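Local structure of UDP-glucose:anthocyanidin 3-O-glucosyltransferase (Clitoria ternatea, 4REL) at residues A[73-77]-A[78-82]; A[89-92]-A[93-96]. The protein is a plant glycosyltransferase of the GT-B fold, built from two Rossmann-like domains that face each other across a cleft. All coordinates share one frame; numbering follows the deposited sequence.

Overall arrangement
Both contacts lie in the N-terminal half of the chain, between strand 59-64, an outermost strand of the seven-stranded parallel sheet, and strand 110-114. After strand 59-64 the chain runs through a loop that holds residues 73-77. Contact 1 closes the end of this loop onto the start of helix 80-86, beside the bound KMP. Contact 2 follows in the first turns of helix 89-104, which packs on strand 59-64 and helix 119-127. The two contacts are in series and neither nest nor cross. Their centres are about 21 Å apart, and their nearest atoms are about 9 Å apart without touching. Contact 1 supplies Pro78 and Leu82 to the KMP pocket, while contact 2 flanks the sheet.

Contact 1: residues A[73-77]-A[78-82]; sequences VPANN and PIEKL. With KMP (3,5,7-trihydroxy-2-(4-hydroxyphenyl)-4H-chromen-4-one), chain B.
Glu80 reaches back from the first turn of helix 80-86 to the loop at Pro74 and Ala75. Its CG is anti to the backbone N (chi1 178°) and the chain stays extended, which carries the carboxylate to the loop backbone. Ala75 N donates to Glu80 OE1 at 2.8 Å, from above the carboxylate plane. A water donates to the same OE1 and accepts from Asn77 ND2, so it links the two side chains. Glu80 OE2 takes a hydrogen bond from His72 NE2. Both carboxylate oxygens are therefore engaged.

Asn77 caps the turn leading into the helix. Ile79 N donates to Asn77 OD1 at 3.2 Å, from above the plane of the side-chain amide, 47° out of it. Glu80 N adds a weak bond to Asn77 OD1, 3.5 Å long, and another weak one to Asn77 O. A second water donates to Asn77 O at 2.6 Å and accepts from Lys81 N, bridging the loop carbonyl to the next helix N-H.

Pro74 flanks the carboxylate, with its CB 3.6 Å from Glu80 CD. Its CG makes a nonpolar contact with Lys81 CE at 3.9 Å, and the Pro74 and Lys81 side chains cross at about a right angle. Leu82 CD1 touches KMP C18 at 3.5 Å on the ligand side. Helix 80-86 thus starts between the loop after strand 59-64 and the KMP pocket, where Ile79 and Leu82 pack on Phe192 of helix 191-197.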
loop_
_atom_site.group_PDB
_atom_site.type_symbol
_atom_site.label_atom_id
_atom_site.label_comp_id
_atom_site.label_asym_id
_atom_site.label_seq_id
_atom_site.Cartn_x
_atom_site.Cartn_y
_atom_site.Cartn_z
ATOM N N VAL A 73 3.720 26.967 5.118
ATOM C CA VAL A 73 2.608 26.384 4.378
ATOM C C VAL A 73 3.158 25.601 3.187
ATOM O O VAL A 73 3.539 26.192 2.163
ATOM C CB VAL A 73 1.676 27.495 3.844
ATOM C CG1 VAL A 73 0.557 26.904 2.997
ATOM C CG2 VAL A 73 1.122 28.314 4.992
ATOM N N PRO A 74 3.201 24.266 3.300
ATOM C CA PRO A 74 3.745 23.460 2.202
ATOM C C PRO A 74 2.965 23.639 0.907
ATOM O O PRO A 74 1.767 23.924 0.933
ATOM C CB PRO A 74 3.579 22.023 2.709
ATOM C CG PRO A 74 3.608 22.151 4.186
ATOM C CD PRO A 74 2.878 23.443 4.482
ATOM N N ALA A 75 3.653 23.487 -0.217
ATOM C CA ALA A 75 3.013 23.545 -1.523
ATOM C C ALA A 75 2.118 22.327 -1.705
ATOM O O ALA A 75 2.260 21.326 -0.993
ATOM C CB ALA A 75 4.061 23.602 -2.623
ATOM N N ASN A 76 1.199 22.409 -2.661
ATOM C CA ASN A 76 0.313 21.287 -2.952
ATOM C C ASN A 76 0.999 20.271 -3.855
ATOM O O ASN A 76 0.643 20.114 -5.020
ATOM C CB ASN A 76 -1.005 21.768 -3.578
ATOM C CG ASN A 76 -1.973 20.626 -3.864
ATOM O OD1 ASN A 76 -1.886 19.548 -3.271
ATOM N ND2 ASN A 76 -2.900 20.861 -4.786
ATOM N N ASN A 77 1.998 19.586 -3.314
ATOM C CA ASN A 77 2.613 18.482 -4.020
ATOM C C ASN A 77 2.978 17.404 -3.010
ATOM O O ASN A 77 3.392 17.708 -1.884
ATOM C CB ASN A 77 3.811 18.943 -4.849
ATOM C CG ASN A 77 5.089 19.010 -4.050
ATOM O OD1 ASN A 77 5.797 18.012 -3.902
ATOM N ND2 ASN A 77 5.406 20.196 -3.553
ATOM N N PRO A 78 2.817 16.138 -3.404
ATOM C CA PRO A 78 2.791 15.036 -2.439
ATOM C C PRO A 78 4.143 14.712 -1.810
ATOM O O PRO A 78 4.200 13.822 -0.972
ATOM C CB PRO A 78 2.327 13.854 -3.293
ATOM C CG PRO A 78 2.885 14.156 -4.652
ATOM C CD PRO A 78 2.776 15.654 -4.798
ATOM N N ILE A 79 5.208 15.398 -2.204
ATOM C CA ILE A 79 6.526 15.033 -1.701
ATOM C C ILE A 79 7.012 15.961 -0.589
ATOM O O ILE A 79 7.785 15.545 0.279
ATOM C CB ILE A 79 7.568 14.978 -2.830
ATOM C CG1 ILE A 79 7.073 14.061 -3.954
ATOM C CG2 ILE A 79 8.895 14.438 -2.323
ATOM C CD1 ILE A 79 6.762 12.651 -3.477
ATOM N N GLU A 80 6.567 17.214 -0.611
ATOM C CA GLU A 80 7.099 18.201 0.336
ATOM C C GLU A 80 6.998 17.782 1.800
ATOM O O GLU A 80 7.994 17.826 2.530
ATOM C CB GLU A 80 6.456 19.578 0.162
ATOM C CG GLU A 80 6.993 20.559 1.200
ATOM C CD GLU A 80 6.704 22.006 0.880
ATOM O OE1 GLU A 80 6.182 22.289 -0.216
ATOM O OE2 GLU A 80 6.998 22.859 1.743
ATOM N N LYS A 81 5.812 17.369 2.240
ATOM C CA LYS A 81 5.660 16.991 3.644
ATOM C C LYS A 81 6.489 15.767 4.000
ATOM O O LYS A 81 6.934 15.630 5.150
ATOM C CB LYS A 81 4.189 16.779 4.011
ATOM C CG LYS A 81 3.409 18.090 4.136
ATOM C CD LYS A 81 1.929 17.831 4.352
ATOM C CE LYS A 81 1.205 19.111 4.732
ATOM N NZ LYS A 81 -0.269 18.909 4.755
ATOM N N LEU A 82 6.698 14.884 3.027
ATOM C CA LEU A 82 7.559 13.715 3.234
ATOM C C LEU A 82 8.997 14.165 3.481
ATOM O O LEU A 82 9.644 13.706 4.423
ATOM C CB LEU A 82 7.531 12.750 2.041
ATOM C CG LEU A 82 6.225 12.363 1.349
ATOM C CD1 LEU A 82 6.471 11.236 0.353
ATOM C CD2 LEU A 82 5.153 11.971 2.322
HETATM C C1 KMP B . 8.165 4.276 -4.712
HETATM C C2 KMP B . 7.283 3.745 -3.786
HETATM C C3 KMP B . 6.429 4.666 -3.007
HETATM C C4 KMP B . 6.534 6.120 -3.239
HETATM C C5 KMP B . 7.452 6.558 -4.187
HETATM C C6 KMP B . 8.243 5.655 -4.903
HETATM C C9 KMP B . 5.465 4.155 -2.004
HETATM C C10 KMP B . 4.651 5.147 -1.267
HETATM C C11 KMP B . 4.839 6.603 -1.574
HETATM C C14 KMP B . 4.056 7.673 -0.881
HETATM C C15 KMP B . 3.309 7.421 0.269
HETATM C C16 KMP B . 2.594 8.438 0.882
HETATM C C17 KMP B . 2.616 9.718 0.350
HETATM C C18 KMP B . 3.359 9.980 -0.794
HETATM C C19 KMP B . 4.078 8.960 -1.403
HETATM O O12 KMP B . 5.752 7.003 -2.531
HETATM O O13 KMP B . 5.355 2.923 -1.795
HETATM O O24 KMP B . 1.908 10.713 0.955
HETATM O O27 KMP B . 3.754 4.690 -0.349
HETATM O O29 KMP B . 9.126 6.141 -5.818
HETATM O O30 KMP B . 7.192 2.402 -3.584
HETATM O O HOH W 1 7.604 21.878 -2.461
HETATM O O HOH W 2 3.368 17.223 0.717
#

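Contact 2: residues A[89-92]-A[93-96]; sequences GPDN and LRKG
Asp91 and Arg94 form an i to i+3 salt bridge in the first turns of helix 89-104, which flanks the parallel sheet of a Rossmann-like domain. Arg94 is modelled in two conformers. The bridge and the packing on Pro90 are described for one of them, and may not be held all the time. In this conformer Asp91 OD1 meets Arg94 NH1 at 3.1 Å. The oxygen lies at the guanidinium edge, in its plane, whereas the nitrogen sits 44° out of the carboxylate plane. The two planes are turned 57° against each other.

Arg94 has CG beside its backbone N (chi1 -65°) and runs extended from CG to NE. This lays the chain alongside Pro90, both pointing the same way. Pro90 CB lies over one guanidinium face, 3.4 Å from Arg94 NH1. Arg94 NH2 has a weak bond to Thr126 OG1.

Asn92 takes a different first torsion, with CG anti to the backbone N. Its ND2 donates to Ser65 O and also bonds Thr88 OG1. Lys95 is bent along its chain, and its NZ reaches Thr63 O. These two polar ends tie the helix to strand 59-64 and the loop after it. Leu93 packs between that strand and helix 119-127, against Ile64, Ser119 and Ser120.

Pro90 O takes a backbone bond of the first turns: Arg94 N donates to it at 2.8 Å, and Arg94 CG rests 3.2 Å from the same Pro90 O.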
loop_
_atom_site.group_PDB
_atom_site.type_symbol
_atom_site.label_atom_id
_atom_site.label_comp_id
_atom_site.label_asym_id
_atom_site.label_seq_id
_atom_site.Cartn_x
_atom_site.Cartn_y
_atom_site.Cartn_z
ATOM N N GLY A 89 15.363 14.003 10.974
ATOM C CA GLY A 89 16.491 13.160 11.334
ATOM C C GLY A 89 16.280 12.287 12.554
ATOM O O GLY A 89 15.190 12.242 13.131
ATOM N N PRO A 90 17.338 11.571 12.955
ATOM C CA PRO A 90 17.198 10.638 14.073
ATOM C C PRO A 90 16.951 11.347 15.402
ATOM O O PRO A 90 16.338 10.753 16.278
ATOM C CB PRO A 90 18.538 9.889 14.077
ATOM C CG PRO A 90 19.502 10.799 13.351
ATOM C CD PRO A 90 18.659 11.476 12.304
ATOM N N ASP A 91 17.393 12.591 15.557
ATOM C CA ASP A 91 17.149 13.264 16.834
ATOM C C ASP A 91 15.669 13.476 17.143
ATOM O O ASP A 91 15.249 13.369 18.294
ATOM C CB ASP A 91 17.938 14.564 16.946
ATOM C CG ASP A 91 19.394 14.315 17.252
ATOM O OD1 ASP A 91 19.699 13.236 17.817
ATOM O OD2 ASP A 91 20.225 15.182 16.924
ATOM N N ASN A 92 14.872 13.759 16.120
ATOM C CA ASN A 92 13.435 13.856 16.313
ATOM C C ASN A 92 12.868 12.501 16.723
ATOM O O ASN A 92 12.006 12.413 17.601
ATOM C CB ASN A 92 12.772 14.355 15.030
ATOM C CG ASN A 92 11.285 14.612 15.189
ATOM O OD1 ASN A 92 10.821 15.087 16.231
ATOM N ND2 ASN A 92 10.525 14.314 14.142
ATOM N N LEU A 93 13.358 11.436 16.098
ATOM C CA LEU A 93 12.914 10.100 16.474
ATOM C C LEU A 93 13.297 9.778 17.909
ATOM O O LEU A 93 12.527 9.131 18.637
ATOM C CB LEU A 93 13.493 9.043 15.527
ATOM C CG LEU A 93 13.240 9.267 14.043
ATOM C CD1 LEU A 93 13.860 8.093 13.266
ATOM C CD2 LEU A 93 11.754 9.357 13.770
ATOM N N ARG A 94 14.475 10.230 18.333
ATOM C CA ARG A 94 14.939 9.961 19.696
ATOM C C ARG A 94 14.135 10.735 20.732
ATOM O O ARG A 94 14.110 10.378 21.899
ATOM C CB ARG A 94 16.438 10.259 19.844
ATOM C CG ARG A 94 17.328 9.347 19.006
ATOM C CD ARG A 94 18.809 9.689 19.155
ATOM N NE ARG A 94 19.652 8.777 18.386
ATOM C CZ ARG A 94 20.391 9.131 17.336
ATOM N NH1 ARG A 94 20.418 10.395 16.918
ATOM N NH2 ARG A 94 21.108 8.211 16.707
ATOM N N LYS A 95 13.478 11.809 20.309
ATOM C CA LYS A 95 12.584 12.499 21.233
ATOM C C LYS A 95 11.398 11.564 21.518
ATOM O O LYS A 95 10.918 11.474 22.644
ATOM C CB LYS A 95 12.120 13.850 20.667
ATOM C CG LYS A 95 11.604 14.824 21.716
ATOM C CD LYS A 95 10.116 14.655 21.988
ATOM C CE LYS A 95 9.273 15.065 20.789
ATOM N NZ LYS A 95 7.869 15.396 21.159
ATOM N N GLY A 96 10.940 10.853 20.494
ATOM C CA GLY A 96 9.913 9.840 20.673
ATOM C C GLY A 96 10.352 8.735 21.615
ATOM O O GLY A 96 9.575 8.283 22.465
#